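Local coordinates for protein lipolytic enzyme, G-D-S-L family (Bacteroides thetaiotaomicron, PDB 7BR2) that hydrolyses ester bonds as a serine esterase of the SGNH/GDSL family and metabolises the drug diltiazem in a gut bacterium, at residues A[267-279]-A[287-301]. Residues are numbered along the deposited sequence; the frame is centred on the assembly and turned at random.
Sequences AEALPYPLDTIAR and QAEVIKEVPFMEEMN
Gln-287 reaches across to the extended chain of Tyr-272 to Asp-275. Gln-287 CB lies 3.6 Å from Asp-275 O. CG, anti to the backbone N (chi1 -176°), passes Leu-274 CD2. The chain stays extended, which carries the amide on along 272-275. Gln-287 OE1 accepts from Asp-275 N at 2.9 Å, a nearly straight bond whose donor sits above the carbonyl plane. NE2 ends at the edge of the Tyr-272 ring, the amide turned 89° to it. Tyr-272 OH is hydrogen-bonded to Phe-38 O of helix 35-46. Phe-296 points its edge at one face of that ring, an offset edge-to-face pair with centroids 5.4 Å apart. The two segments belong to the long connection between strands 260-267 and 303-308, which packs against helices 35-46 and 210-223. Leu-274 lies against segment 287-301: its CD1 meets Ile-291 CG2 at 3.7 Å, and its CD2 faces Val-290 CG1. Asn-301 grips the backbone of Tyr-272 twice. Asn-301 OD1 accepts from Tyr-272 N at 2.9 Å, and Asn-301 ND2 donates to a lone pair of Tyr-272 O, in the carbonyl plane, also 2.9 Å away. A leucine here would probably leave both backbone groups without these partners. Nearer Gln-287, Ala-288 N donates to Asp-275 O at 2.9 Å.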
loop_
_atom_site.group_PDB
_atom_site.type_symbol
_atom_site.label_atom_id
_atom_site.label_comp_id
_atom_site.label_asym_id
_atom_site.label_seq_id
_atom_site.Cartn_x
_atom_site.Cartn_y
_atom_site.Cartn_z
ATOM N N ALA A 267 18.131 13.629 -10.207
ATOM C CA ALA A 267 17.666 12.271 -9.989
ATOM C C ALA A 267 16.581 11.919 -10.997
ATOM O O ALA A 267 15.914 12.798 -11.537
ATOM C CB ALA A 267 17.132 12.118 -8.567
ATOM N N GLU A 268 16.447 10.621 -11.283
ATOM C CA GLU A 268 15.327 10.136 -12.075
ATOM C C GLU A 268 14.089 9.907 -11.232
ATOM O O GLU A 268 12.979 9.854 -11.779
ATOM C CB GLU A 268 15.684 8.826 -12.784
ATOM C CG GLU A 268 16.829 8.948 -13.765
ATOM C CD GLU A 268 17.366 7.604 -14.220
ATOM O OE1 GLU A 268 16.857 6.556 -13.753
ATOM O OE2 GLU A 268 18.323 7.599 -15.025
ATOM N N ALA A 269 14.252 9.756 -9.923
ATOM C CA ALA A 269 13.143 9.443 -9.048
ATOM C C ALA A 269 13.298 10.254 -7.775
ATOM O O ALA A 269 14.385 10.741 -7.457
ATOM C CB ALA A 269 13.079 7.944 -8.741
ATOM N N LEU A 270 12.199 10.397 -7.060
ATOM C CA LEU A 270 12.159 11.043 -5.759
ATOM C C LEU A 270 12.270 9.997 -4.656
ATOM O O LEU A 270 12.055 8.806 -4.903
ATOM C CB LEU A 270 10.854 11.841 -5.600
ATOM C CG LEU A 270 10.615 13.020 -6.550
ATOM C CD1 LEU A 270 9.227 13.637 -6.319
ATOM C CD2 LEU A 270 11.711 14.070 -6.408
ATOM N N PRO A 271 12.659 10.388 -3.437
ATOM C CA PRO A 271 12.616 9.434 -2.320
ATOM C C PRO A 271 11.184 9.051 -1.976
ATOM O O PRO A 271 10.225 9.770 -2.271
ATOM C CB PRO A 271 13.274 10.193 -1.164
ATOM C CG PRO A 271 13.053 11.636 -1.488
ATOM C CD PRO A 271 13.109 11.723 -2.998
ATOM N N TYR A 272 11.048 7.897 -1.337
ATOM C CA TYR A 272 9.738 7.460 -0.881
ATOM C C TYR A 272 9.377 8.207 0.389
ATOM O O TYR A 272 10.142 8.163 1.361
ATOM C CB TYR A 272 9.701 5.970 -0.620
ATOM C CG TYR A 272 8.294 5.490 -0.383
ATOM C CD1 TYR A 272 7.461 5.171 -1.455
ATOM C CD2 TYR A 272 7.775 5.400 0.909
ATOM C CE1 TYR A 272 6.162 4.745 -1.246
ATOM C CE2 TYR A 272 6.476 4.977 1.126
ATOM C CZ TYR A 272 5.672 4.657 0.044
ATOM O OH TYR A 272 4.380 4.228 0.258
ATOM N N PRO A 273 8.266 8.937 0.412
ATOM C CA PRO A 273 7.891 9.695 1.606
ATOM C C PRO A 273 7.046 8.870 2.560
ATOM O O PRO A 273 6.170 8.099 2.157
ATOM C CB PRO A 273 7.114 10.880 1.021
ATOM C CG PRO A 273 6.502 10.329 -0.198
ATOM C CD PRO A 273 7.411 9.253 -0.740
ATOM N N LEU A 274 7.325 9.048 3.853
ATOM C CA LEU A 274 6.689 8.282 4.915
ATOM C C LEU A 274 5.905 9.223 5.814
ATOM O O LEU A 274 6.452 10.202 6.336
ATOM C CB LEU A 274 7.730 7.507 5.727
ATOM C CG LEU A 274 8.430 6.415 4.922
ATOM C CD1 LEU A 274 9.683 5.891 5.616
ATOM C CD2 LEU A 274 7.472 5.273 4.588
ATOM N N ASP A 275 4.620 8.943 5.964
ATOM C CA ASP A 275 3.783 9.709 6.875
ATOM C C ASP A 275 4.115 9.307 8.310
ATOM O O ASP A 275 4.123 8.113 8.644
ATOM C CB ASP A 275 2.316 9.437 6.559
ATOM C CG ASP A 275 1.399 10.531 7.049
ATOM O OD1 ASP A 275 1.840 11.367 7.867
ATOM O OD2 ASP A 275 0.225 10.533 6.617
ATOM N N THR A 276 4.395 10.294 9.162
ATOM C CA THR A 276 4.733 10.023 10.556
ATOM C C THR A 276 3.541 10.146 11.481
ATOM O O THR A 276 3.682 9.901 12.683
ATOM C CB THR A 276 5.830 10.972 11.046
ATOM O OG1 THR A 276 5.348 12.319 11.005
ATOM C CG2 THR A 276 7.053 10.856 10.183
ATOM N N ILE A 277 2.364 10.483 10.945
ATOM C CA ILE A 277 1.149 10.655 11.730
ATOM C C ILE A 277 0.384 9.344 11.753
ATOM O O ILE A 277 0.217 8.689 10.720
ATOM C CB ILE A 277 0.274 11.786 11.147
ATOM C CG1 ILE A 277 1.018 13.124 11.129
ATOM C CG2 ILE A 277 -1.027 11.910 11.922
ATOM C CD1 ILE A 277 1.423 13.614 12.499
ATOM N N ALA A 278 -0.087 8.961 12.940
ATOM C CA ALA A 278 -0.973 7.809 13.117
ATOM C C ALA A 278 -2.399 8.195 12.708
ATOM O O ALA A 278 -3.229 8.571 13.534
ATOM C CB ALA A 278 -0.921 7.309 14.558
ATOM N N ARG A 279 -2.690 8.066 11.412
ATOM C CA ARG A 279 -3.964 8.504 10.846
ATOM C C ARG A 279 -5.059 7.466 11.035
ATOM O O ARG A 279 -4.855 6.277 10.767
ATOM C CB ARG A 279 -3.803 8.795 9.357
ATOM C CG ARG A 279 -3.070 10.057 9.140
ATOM C CD ARG A 279 -2.905 10.435 7.709
ATOM N NE ARG A 279 -1.870 11.454 7.651
ATOM C CZ ARG A 279 -2.046 12.708 8.035
ATOM N NH1 ARG A 279 -3.231 13.115 8.480
ATOM N NH2 ARG A 279 -1.038 13.567 7.961
ATOM N N GLN A 287 2.675 5.113 9.051
ATOM C CA GLN A 287 3.380 4.525 7.917
ATOM C C GLN A 287 4.892 4.457 8.200
ATOM O O GLN A 287 5.561 3.469 7.852
ATOM C CB GLN A 287 3.043 5.343 6.649
ATOM C CG GLN A 287 3.609 4.841 5.327
ATOM C CD GLN A 287 3.444 5.857 4.195
ATOM O OE1 GLN A 287 3.072 7.002 4.434
ATOM N NE2 GLN A 287 3.760 5.448 2.968
ATOM N N ALA A 288 5.440 5.512 8.828
ATOM C CA ALA A 288 6.882 5.607 9.066
ATOM C C ALA A 288 7.402 4.488 9.945
ATOM O O ALA A 288 8.565 4.072 9.806
ATOM C CB ALA A 288 7.204 6.983 9.680
ATOM N N GLU A 289 6.541 3.960 10.812
ATOM C CA GLU A 289 6.927 2.863 11.670
ATOM C C GLU A 289 7.440 1.681 10.885
ATOM O O GLU A 289 8.237 0.902 11.432
ATOM C CB GLU A 289 5.687 2.435 12.481
ATOM C CG GLU A 289 5.890 1.353 13.499
ATOM C CD GLU A 289 6.529 1.886 14.738
ATOM O OE1 GLU A 289 6.304 3.072 15.057
ATOM O OE2 GLU A 289 7.267 1.095 15.373
ATOM N N VAL A 290 7.151 1.634 9.579
ATOM C CA VAL A 290 7.626 0.519 8.761
ATOM C C VAL A 290 9.129 0.367 8.877
ATOM O O VAL A 290 9.657 -0.752 8.791
ATOM C CB VAL A 290 7.239 0.693 7.269
ATOM C CG1 VAL A 290 8.089 1.778 6.593
ATOM C CG2 VAL A 290 7.402 -0.612 6.502
ATOM N N ILE A 291 9.847 1.472 9.111
ATOM C CA ILE A 291 11.305 1.370 9.104
ATOM C C ILE A 291 11.822 0.491 10.233
ATOM O O ILE A 291 12.891 -0.090 10.095
ATOM C CB ILE A 291 11.980 2.746 9.114
ATOM C CG1 ILE A 291 11.807 3.471 10.442
ATOM C CG2 ILE A 291 11.472 3.596 7.955
ATOM C CD1 ILE A 291 12.419 4.873 10.405
ATOM N N LYS A 292 11.086 0.352 11.336
ATOM C CA LYS A 292 11.540 -0.453 12.470
ATOM C C LYS A 292 11.057 -1.901 12.416
ATOM O O LYS A 292 11.387 -2.685 13.313
ATOM C CB LYS A 292 11.102 0.189 13.794
ATOM C CG LYS A 292 11.876 1.454 14.105
ATOM C CD LYS A 292 10.949 2.616 14.312
ATOM C CE LYS A 292 10.620 2.788 15.777
ATOM N NZ LYS A 292 9.771 3.993 16.001
ATOM N N GLU A 293 10.365 -2.296 11.348
ATOM C CA GLU A 293 9.748 -3.613 11.258
ATOM C C GLU A 293 10.285 -4.432 10.112
ATOM O O GLU A 293 10.292 -5.658 10.196
ATOM C CB GLU A 293 8.223 -3.484 11.096
ATOM C CG GLU A 293 7.579 -2.689 12.214
ATOM C CD GLU A 293 6.138 -2.323 11.930
ATOM O OE1 GLU A 293 5.723 -2.342 10.746
ATOM O OE2 GLU A 293 5.413 -2.016 12.901
ATOM N N VAL A 294 10.710 -3.783 9.035
ATOM C CA VAL A 294 11.307 -4.447 7.880
ATOM C C VAL A 294 12.448 -3.575 7.387
ATOM O O VAL A 294 12.518 -2.382 7.716
ATOM C CB VAL A 294 10.275 -4.686 6.746
ATOM C CG1 VAL A 294 9.192 -5.667 7.181
ATOM C CG2 VAL A 294 9.631 -3.364 6.290
ATOM N N PRO A 295 13.392 -4.152 6.628
ATOM C CA PRO A 295 14.490 -3.323 6.105
ATOM C C PRO A 295 14.015 -2.426 4.970
ATOM O O PRO A 295 14.509 -2.546 3.842
ATOM C CB PRO A 295 15.525 -4.349 5.621
ATOM C CG PRO A 295 14.902 -5.687 5.773
ATOM C CD PRO A 295 13.464 -5.531 6.118
ATOM N N PHE A 296 13.023 -1.563 5.230
ATOM C CA PHE A 296 12.426 -0.800 4.134
ATOM C C PHE A 296 13.389 0.252 3.603
ATOM O O PHE A 296 13.508 0.437 2.387
ATOM C CB PHE A 296 11.107 -0.140 4.540
ATOM C CG PHE A 296 10.477 0.627 3.408
ATOM C CD1 PHE A 296 9.809 -0.043 2.390
ATOM C CD2 PHE A 296 10.602 2.000 3.318
ATOM C CE1 PHE A 296 9.259 0.641 1.321
ATOM C CE2 PHE A 296 10.036 2.700 2.246
ATOM C CZ PHE A 296 9.373 2.014 1.251
ATOM N N MET A 297 14.045 0.987 4.504
ATOM C CA MET A 297 15.003 2.007 4.088
ATOM C C MET A 297 16.130 1.404 3.263
ATOM O O MET A 297 16.519 1.957 2.227
ATOM C CB MET A 297 15.551 2.715 5.321
ATOM C CG MET A 297 14.489 3.487 6.060
ATOM S SD MET A 297 13.606 4.623 4.973
ATOM C CE MET A 297 14.833 5.924 4.827
ATOM N N GLU A 298 16.668 0.267 3.709
ATOM C CA GLU A 298 17.801 -0.340 3.016
ATOM C C GLU A 298 17.395 -0.937 1.667
ATOM O O GLU A 298 18.148 -0.841 0.685
ATOM C CB GLU A 298 18.440 -1.413 3.905
ATOM C CG GLU A 298 18.939 -0.900 5.247
ATOM C CD GLU A 298 17.873 -0.955 6.329
ATOM O OE1 GLU A 298 16.685 -0.694 6.018
ATOM O OE2 GLU A 298 18.222 -1.261 7.491
ATOM N N GLU A 299 16.222 -1.571 1.591
ATOM C CA GLU A 299 15.878 -2.281 0.364
ATOM C C GLU A 299 15.156 -1.411 -0.659
ATOM O O GLU A 299 15.286 -1.659 -1.867
ATOM C CB GLU A 299 15.022 -3.514 0.676
ATOM C CG GLU A 299 15.793 -4.579 1.429
ATOM C CD GLU A 299 15.004 -5.843 1.697
ATOM O OE1 GLU A 299 13.963 -6.057 1.043
ATOM O OE2 GLU A 299 15.418 -6.621 2.583
ATOM N N MET A 300 14.423 -0.387 -0.215
ATOM C CA MET A 300 13.556 0.362 -1.121
ATOM C C MET A 300 13.598 1.870 -0.963
ATOM O O MET A 300 12.955 2.557 -1.758
ATOM C CB MET A 300 12.099 -0.087 -0.979
ATOM C CG MET A 300 11.840 -1.468 -1.497
ATOM S SD MET A 300 10.096 -1.915 -1.394
ATOM C CE MET A 300 10.226 -3.653 -1.830
ATOM N N ASN A 301 14.286 2.416 0.027
ATOM C CA ASN A 301 14.336 3.859 0.188
ATOM C C ASN A 301 15.756 4.319 0.454
ATOM O O ASN A 301 16.033 5.021 1.424
ATOM C CB ASN A 301 13.393 4.338 1.284
ATOM C CG ASN A 301 12.884 5.735 1.019
ATOM O OD1 ASN A 301 13.050 6.262 -0.081
ATOM N ND2 ASN A 301 12.300 6.359 2.030
HETATM O O HOH W 1 0.844 7.031 8.592
#